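Local coordinates for protein cytochrome P450 (Bacillus megaterium, PDB 5L92) that binds heme and the steroid corticosterone and probably works as a monooxygenase that hydroxylates steroids, at residues 265-269 with 370-376. Sequence-based numbering, arbitrary orientation.
Sequences FERLK and IDRYPQM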
ATOM      1  N   PHE A 265     -12.012 -12.222 -16.637  1.00 27.68           N
ATOM      2  CA  PHE A 265     -12.096 -13.368 -15.753  1.00 28.47           C
ATOM      3  C   PHE A 265     -12.186 -14.680 -16.539  1.00 29.37           C
ATOM      4  O   PHE A 265     -11.503 -15.656 -16.213  1.00 29.34           O
ATOM      5  CB  PHE A 265     -13.296 -13.172 -14.827  1.00 28.61           C
ATOM      6  CG  PHE A 265     -13.436 -14.220 -13.750  1.00 29.36           C
ATOM      7  CD1 PHE A 265     -12.370 -14.608 -13.001  1.00 28.56           C
ATOM      8  CD2 PHE A 265     -14.663 -14.776 -13.466  1.00 31.46           C
ATOM      9  CE1 PHE A 265     -12.511 -15.549 -11.997  1.00 30.26           C
ATOM     10  CE2 PHE A 265     -14.799 -15.705 -12.451  1.00 31.93           C
ATOM     11  CZ  PHE A 265     -13.721 -16.095 -11.732  1.00 32.06           C
ATOM     12  N   GLU A 266     -13.008 -14.726 -17.599  1.00 29.16           N
ATOM     13  CA  GLU A 266     -13.108 -15.982 -18.345  1.00 29.93           C
ATOM     14  C   GLU A 266     -11.788 -16.311 -19.012  1.00 29.90           C
ATOM     15  O   GLU A 266     -11.416 -17.476 -19.128  1.00 29.46           O
ATOM     16  CB  GLU A 266     -14.227 -15.937 -19.404  1.00 30.68           C
ATOM     17  CG  GLU A 266     -15.622 -15.820 -18.845  1.00 31.80           C
ATOM     18  CD  GLU A 266     -15.891 -16.789 -17.719  1.00 35.02           C
ATOM     19  OE1 GLU A 266     -15.871 -18.004 -17.964  1.00 35.37           O
ATOM     20  OE2 GLU A 266     -16.122 -16.340 -16.576  1.00 39.74           O
ATOM     21  N   ARG A 267     -11.044 -15.295 -19.424  1.00 29.97           N
ATOM     22  CA  ARG A 267      -9.804 -15.580 -20.110  1.00 30.96           C
ATOM     23  C   ARG A 267      -8.746 -16.055 -19.126  1.00 31.17           C
ATOM     24  O   ARG A 267      -8.031 -17.031 -19.379  1.00 31.40           O
ATOM     25  CB  ARG A 267      -9.355 -14.348 -20.876  1.00 31.98           C
ATOM     26  CG  ARG A 267      -8.071 -14.636 -21.604  1.00 34.39           C
ATOM     27  CD  ARG A 267      -7.639 -13.540 -22.533  1.00 38.83           C
ATOM     28  NE  ARG A 267      -6.332 -13.897 -23.063  1.00 40.83           N
ATOM     29  CZ  ARG A 267      -5.424 -13.036 -23.494  1.00 39.41           C
ATOM     30  NH1 ARG A 267      -5.669 -11.723 -23.476  1.00 38.10           N
ATOM     31  NH2 ARG A 267      -4.262 -13.505 -23.933  1.00 38.48           N
ATOM     32  N   LEU A 268      -8.656 -15.391 -17.976  1.00 31.26           N
ATOM     33  CA  LEU A 268      -7.728 -15.811 -16.938  1.00 31.73           C
ATOM     34  C   LEU A 268      -7.920 -17.279 -16.571  1.00 31.96           C
ATOM     35  O   LEU A 268      -6.945 -18.012 -16.388  1.00 33.79           O
ATOM     36  CB  LEU A 268      -7.916 -14.909 -15.710  1.00 31.95           C
ATOM     37  CG  LEU A 268      -6.919 -15.129 -14.575  1.00 32.27           C
ATOM     38  CD1 LEU A 268      -5.497 -14.919 -15.058  1.00 33.51           C
ATOM     39  CD2 LEU A 268      -7.257 -14.133 -13.443  1.00 34.57           C
ATOM     40  N   LYS A 269      -9.169 -17.722 -16.445  1.00 31.29           N
ATOM     41  CA  LYS A 269      -9.446 -19.121 -16.132  1.00 33.53           C
ATOM     42  C   LYS A 269      -8.963 -20.052 -17.224  1.00 34.79           C
ATOM     43  O   LYS A 269      -8.479 -21.152 -16.925  1.00 35.32           O
ATOM     44  CB  LYS A 269     -10.935 -19.333 -15.896  1.00 32.79           C
ATOM     45  CG  LYS A 269     -11.376 -18.812 -14.561  1.00 31.79           C
ATOM     46  CD  LYS A 269     -12.865 -19.038 -14.299  1.00 32.22           C
ATOM     47  CE  LYS A 269     -13.722 -18.150 -15.176  1.00 32.03           C
ATOM     48  NZ  LYS A 269     -15.174 -18.458 -14.975  1.00 35.24           N
ATOM     49  N   ILE A 370      -9.396 -18.412  -7.466  1.00 33.54           N
ATOM     50  CA  ILE A 370      -9.930 -18.615  -8.802  1.00 34.14           C
ATOM     51  C   ILE A 370     -10.080 -20.102  -9.084  1.00 34.80           C
ATOM     52  O   ILE A 370     -11.035 -20.527  -9.739  1.00 34.43           O
ATOM     53  CB  ILE A 370      -9.026 -17.912  -9.837  1.00 33.26           C
ATOM     54  CG1 ILE A 370      -9.098 -16.398  -9.636  1.00 33.01           C
ATOM     55  CG2 ILE A 370      -9.431 -18.288 -11.235  1.00 34.92           C
ATOM     56  CD1 ILE A 370      -7.953 -15.676 -10.302  1.00 35.82           C
ATOM     57  N   ASP A 371      -9.156 -20.920  -8.575  1.00 35.85           N
ATOM     58  CA  ASP A 371      -9.207 -22.356  -8.852  1.00 37.77           C
ATOM     59  C   ASP A 371     -10.392 -23.007  -8.150  1.00 37.71           C
ATOM     60  O   ASP A 371     -11.013 -23.922  -8.694  1.00 39.29           O
ATOM     61  CB  ASP A 371      -7.898 -23.021  -8.420  1.00 41.12           C
ATOM     62  CG  ASP A 371      -7.822 -24.484  -8.842  1.00 49.65           C
ATOM     63  OD1 ASP A 371      -7.474 -24.761 -10.016  1.00 55.55           O
ATOM     64  OD2 ASP A 371      -8.131 -25.348  -8.002  1.00 47.06           O
ATOM     65  N   ARG A 372     -10.725 -22.535  -6.970  1.00 36.53           N
ATOM     66  CA  ARG A 372     -11.829 -23.057  -6.201  1.00 36.99           C
ATOM     67  C   ARG A 372     -13.192 -22.560  -6.548  1.00 37.48           C
ATOM     68  O   ARG A 372     -14.113 -23.290  -6.448  1.00 36.95           O
ATOM     69  CB  ARG A 372     -11.643 -22.750  -4.721  1.00 37.63           C
ATOM     70  CG  ARG A 372     -10.373 -23.294  -4.132  1.00 40.16           C
ATOM     71  CD  ARG A 372     -10.585 -23.838  -2.764  1.00 40.04           C
ATOM     72  NE  ARG A 372      -9.345 -24.160  -2.103  1.00 44.25           N
ATOM     73  CZ  ARG A 372      -9.263 -24.411  -0.815  1.00 41.55           C
ATOM     74  NH1 ARG A 372     -10.331 -24.380  -0.078  1.00 38.84           N
ATOM     75  NH2 ARG A 372      -8.116 -24.711  -0.278  1.00 42.94           N
ATOM     76  N   TYR A 373     -13.319 -21.307  -6.917  1.00 35.91           N
ATOM     77  CA  TYR A 373     -14.609 -20.716  -7.203  1.00 35.72           C
ATOM     78  C   TYR A 373     -14.697 -20.023  -8.572  1.00 34.57           C
ATOM     79  O   TYR A 373     -14.880 -18.848  -8.673  1.00 33.54           O
ATOM     80  CB  TYR A 373     -14.982 -19.762  -6.064  1.00 36.29           C
ATOM     81  CG  TYR A 373     -14.729 -20.323  -4.691  1.00 37.33           C
ATOM     82  CD1 TYR A 373     -15.359 -21.457  -4.277  1.00 37.28           C
ATOM     83  CD2 TYR A 373     -13.854 -19.723  -3.814  1.00 37.30           C
ATOM     84  CE1 TYR A 373     -15.132 -21.979  -3.052  1.00 37.25           C
ATOM     85  CE2 TYR A 373     -13.627 -20.246  -2.574  1.00 37.60           C
ATOM     86  CZ  TYR A 373     -14.262 -21.381  -2.215  1.00 38.75           C
ATOM     87  OH  TYR A 373     -14.064 -21.929  -1.017  1.00 42.57           O
ATOM     88  N   PRO A 374     -14.578 -20.879  -9.646  1.00 34.40           N
ATOM     89  CA  PRO A 374     -14.629 -20.240 -10.961  1.00 34.77           C
ATOM     90  C   PRO A 374     -15.935 -19.562 -11.376  1.00 34.22           C
ATOM     91  O   PRO A 374     -15.915 -18.798 -12.276  1.00 34.00           O
ATOM     92  CB  PRO A 374     -14.322 -21.367 -11.926  1.00 34.91           C
ATOM     93  CG  PRO A 374     -14.735 -22.578 -11.263  1.00 36.56           C
ATOM     94  CD  PRO A 374     -14.384 -22.376  -9.865  1.00 35.15           C
ATOM     95  N   GLN A 375     -17.023 -19.862 -10.708  1.00 34.75           N
ATOM     96  CA  GLN A 375     -18.280 -19.285 -11.025  1.00 35.30           C
ATOM     97  C   GLN A 375     -18.672 -18.192 -10.043  1.00 32.85           C
ATOM     98  O   GLN A 375     -19.801 -17.805  -9.990  1.00 31.67           O
ATOM     99  CB  GLN A 375     -19.338 -20.362 -11.103  1.00 36.80           C
ATOM    100  CG  GLN A 375     -19.074 -21.441 -12.115  1.00 40.07           C
ATOM    101  CD  GLN A 375     -18.655 -20.893 -13.453  1.00 57.24           C
ATOM    102  OE1 GLN A 375     -19.360 -20.097 -14.063  1.00 57.25           O
ATOM    103  NE2 GLN A 375     -17.500 -21.299 -13.911  1.00 47.89           N
ATOM    104  N   MET A 376     -17.717 -17.693  -9.290  1.00 32.55           N
ATOM    105  CA  MET A 376     -17.967 -16.640  -8.341  1.00 32.44           C
ATOM    106  C   MET A 376     -18.525 -15.356  -8.964  1.00 29.23           C
ATOM    107  O   MET A 376     -18.237 -15.025 -10.068  1.00 29.59           O
ATOM    108  CB  MET A 376     -16.717 -16.344  -7.495  1.00 32.35           C
ATOM    109  CG  MET A 376     -15.741 -15.329  -8.038  1.00 31.78           C
ATOM    110  SD  MET A 376     -14.334 -14.964  -6.985  1.00 36.94           S
ATOM    111  CE  MET A 376     -13.123 -15.919  -7.754  1.00 33.76           C
TER
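Lys-269 and Phe-265, one turn apart on helix 262-270, lean together against the type I beta turn Tyr-373 to Met-376, which in this cytochrome P450 fold carries the chain out of helix 355-372 toward strand 377-378. The contact is structural packing, remote from the heme and steroid pockets. Lys-269 sets CG anti to its carbonyl carbon and then bends at chi3 (-70°), a kink that lays CE over the centre of the Phe-265 ring, 3.8 Å above its plane, and delivers the ammonium to the turn. There Lys-269 NZ donates to Pro-374 O at 2.8 Å, from somewhat out of the carbonyl plane, with a C=O...N angle of 144°. The same nitrogen forms a salt bridge with Glu-266 OE2, reached on its syn side, so a carboxylate from its own helix and a carbonyl from the turn grip it together. The aliphatic part of the lysine works too: Lys-269 CD packs 3.6 Å from Pro-374 CB, the two side chains crossing at about a right angle, while Lys-269 CG rests against Ile-370 CG2. A methionine here would probably leave Pro-374 O and the Glu-266 carboxylate without the charged nitrogen they share. Phe-265 has CG anti to its own N (chi1 -174°), which sends the ring out to the turn; Tyr-373 O lies off its edge, near the ring plane, and Phe-265 CE2 comes 3.3 Å from Pro-374 O, the carbonyl that Lys-269 holds. Leu-258 and Met-259 of helix 247-260 also touch this ring. Further along the helix, Leu-268 CD2 meets Ile-370 CD1 at 3.6 Å, the two side chains at about a right angle. Met-376 brings its CE methyl 4.0 Å from Phe-265 CZ.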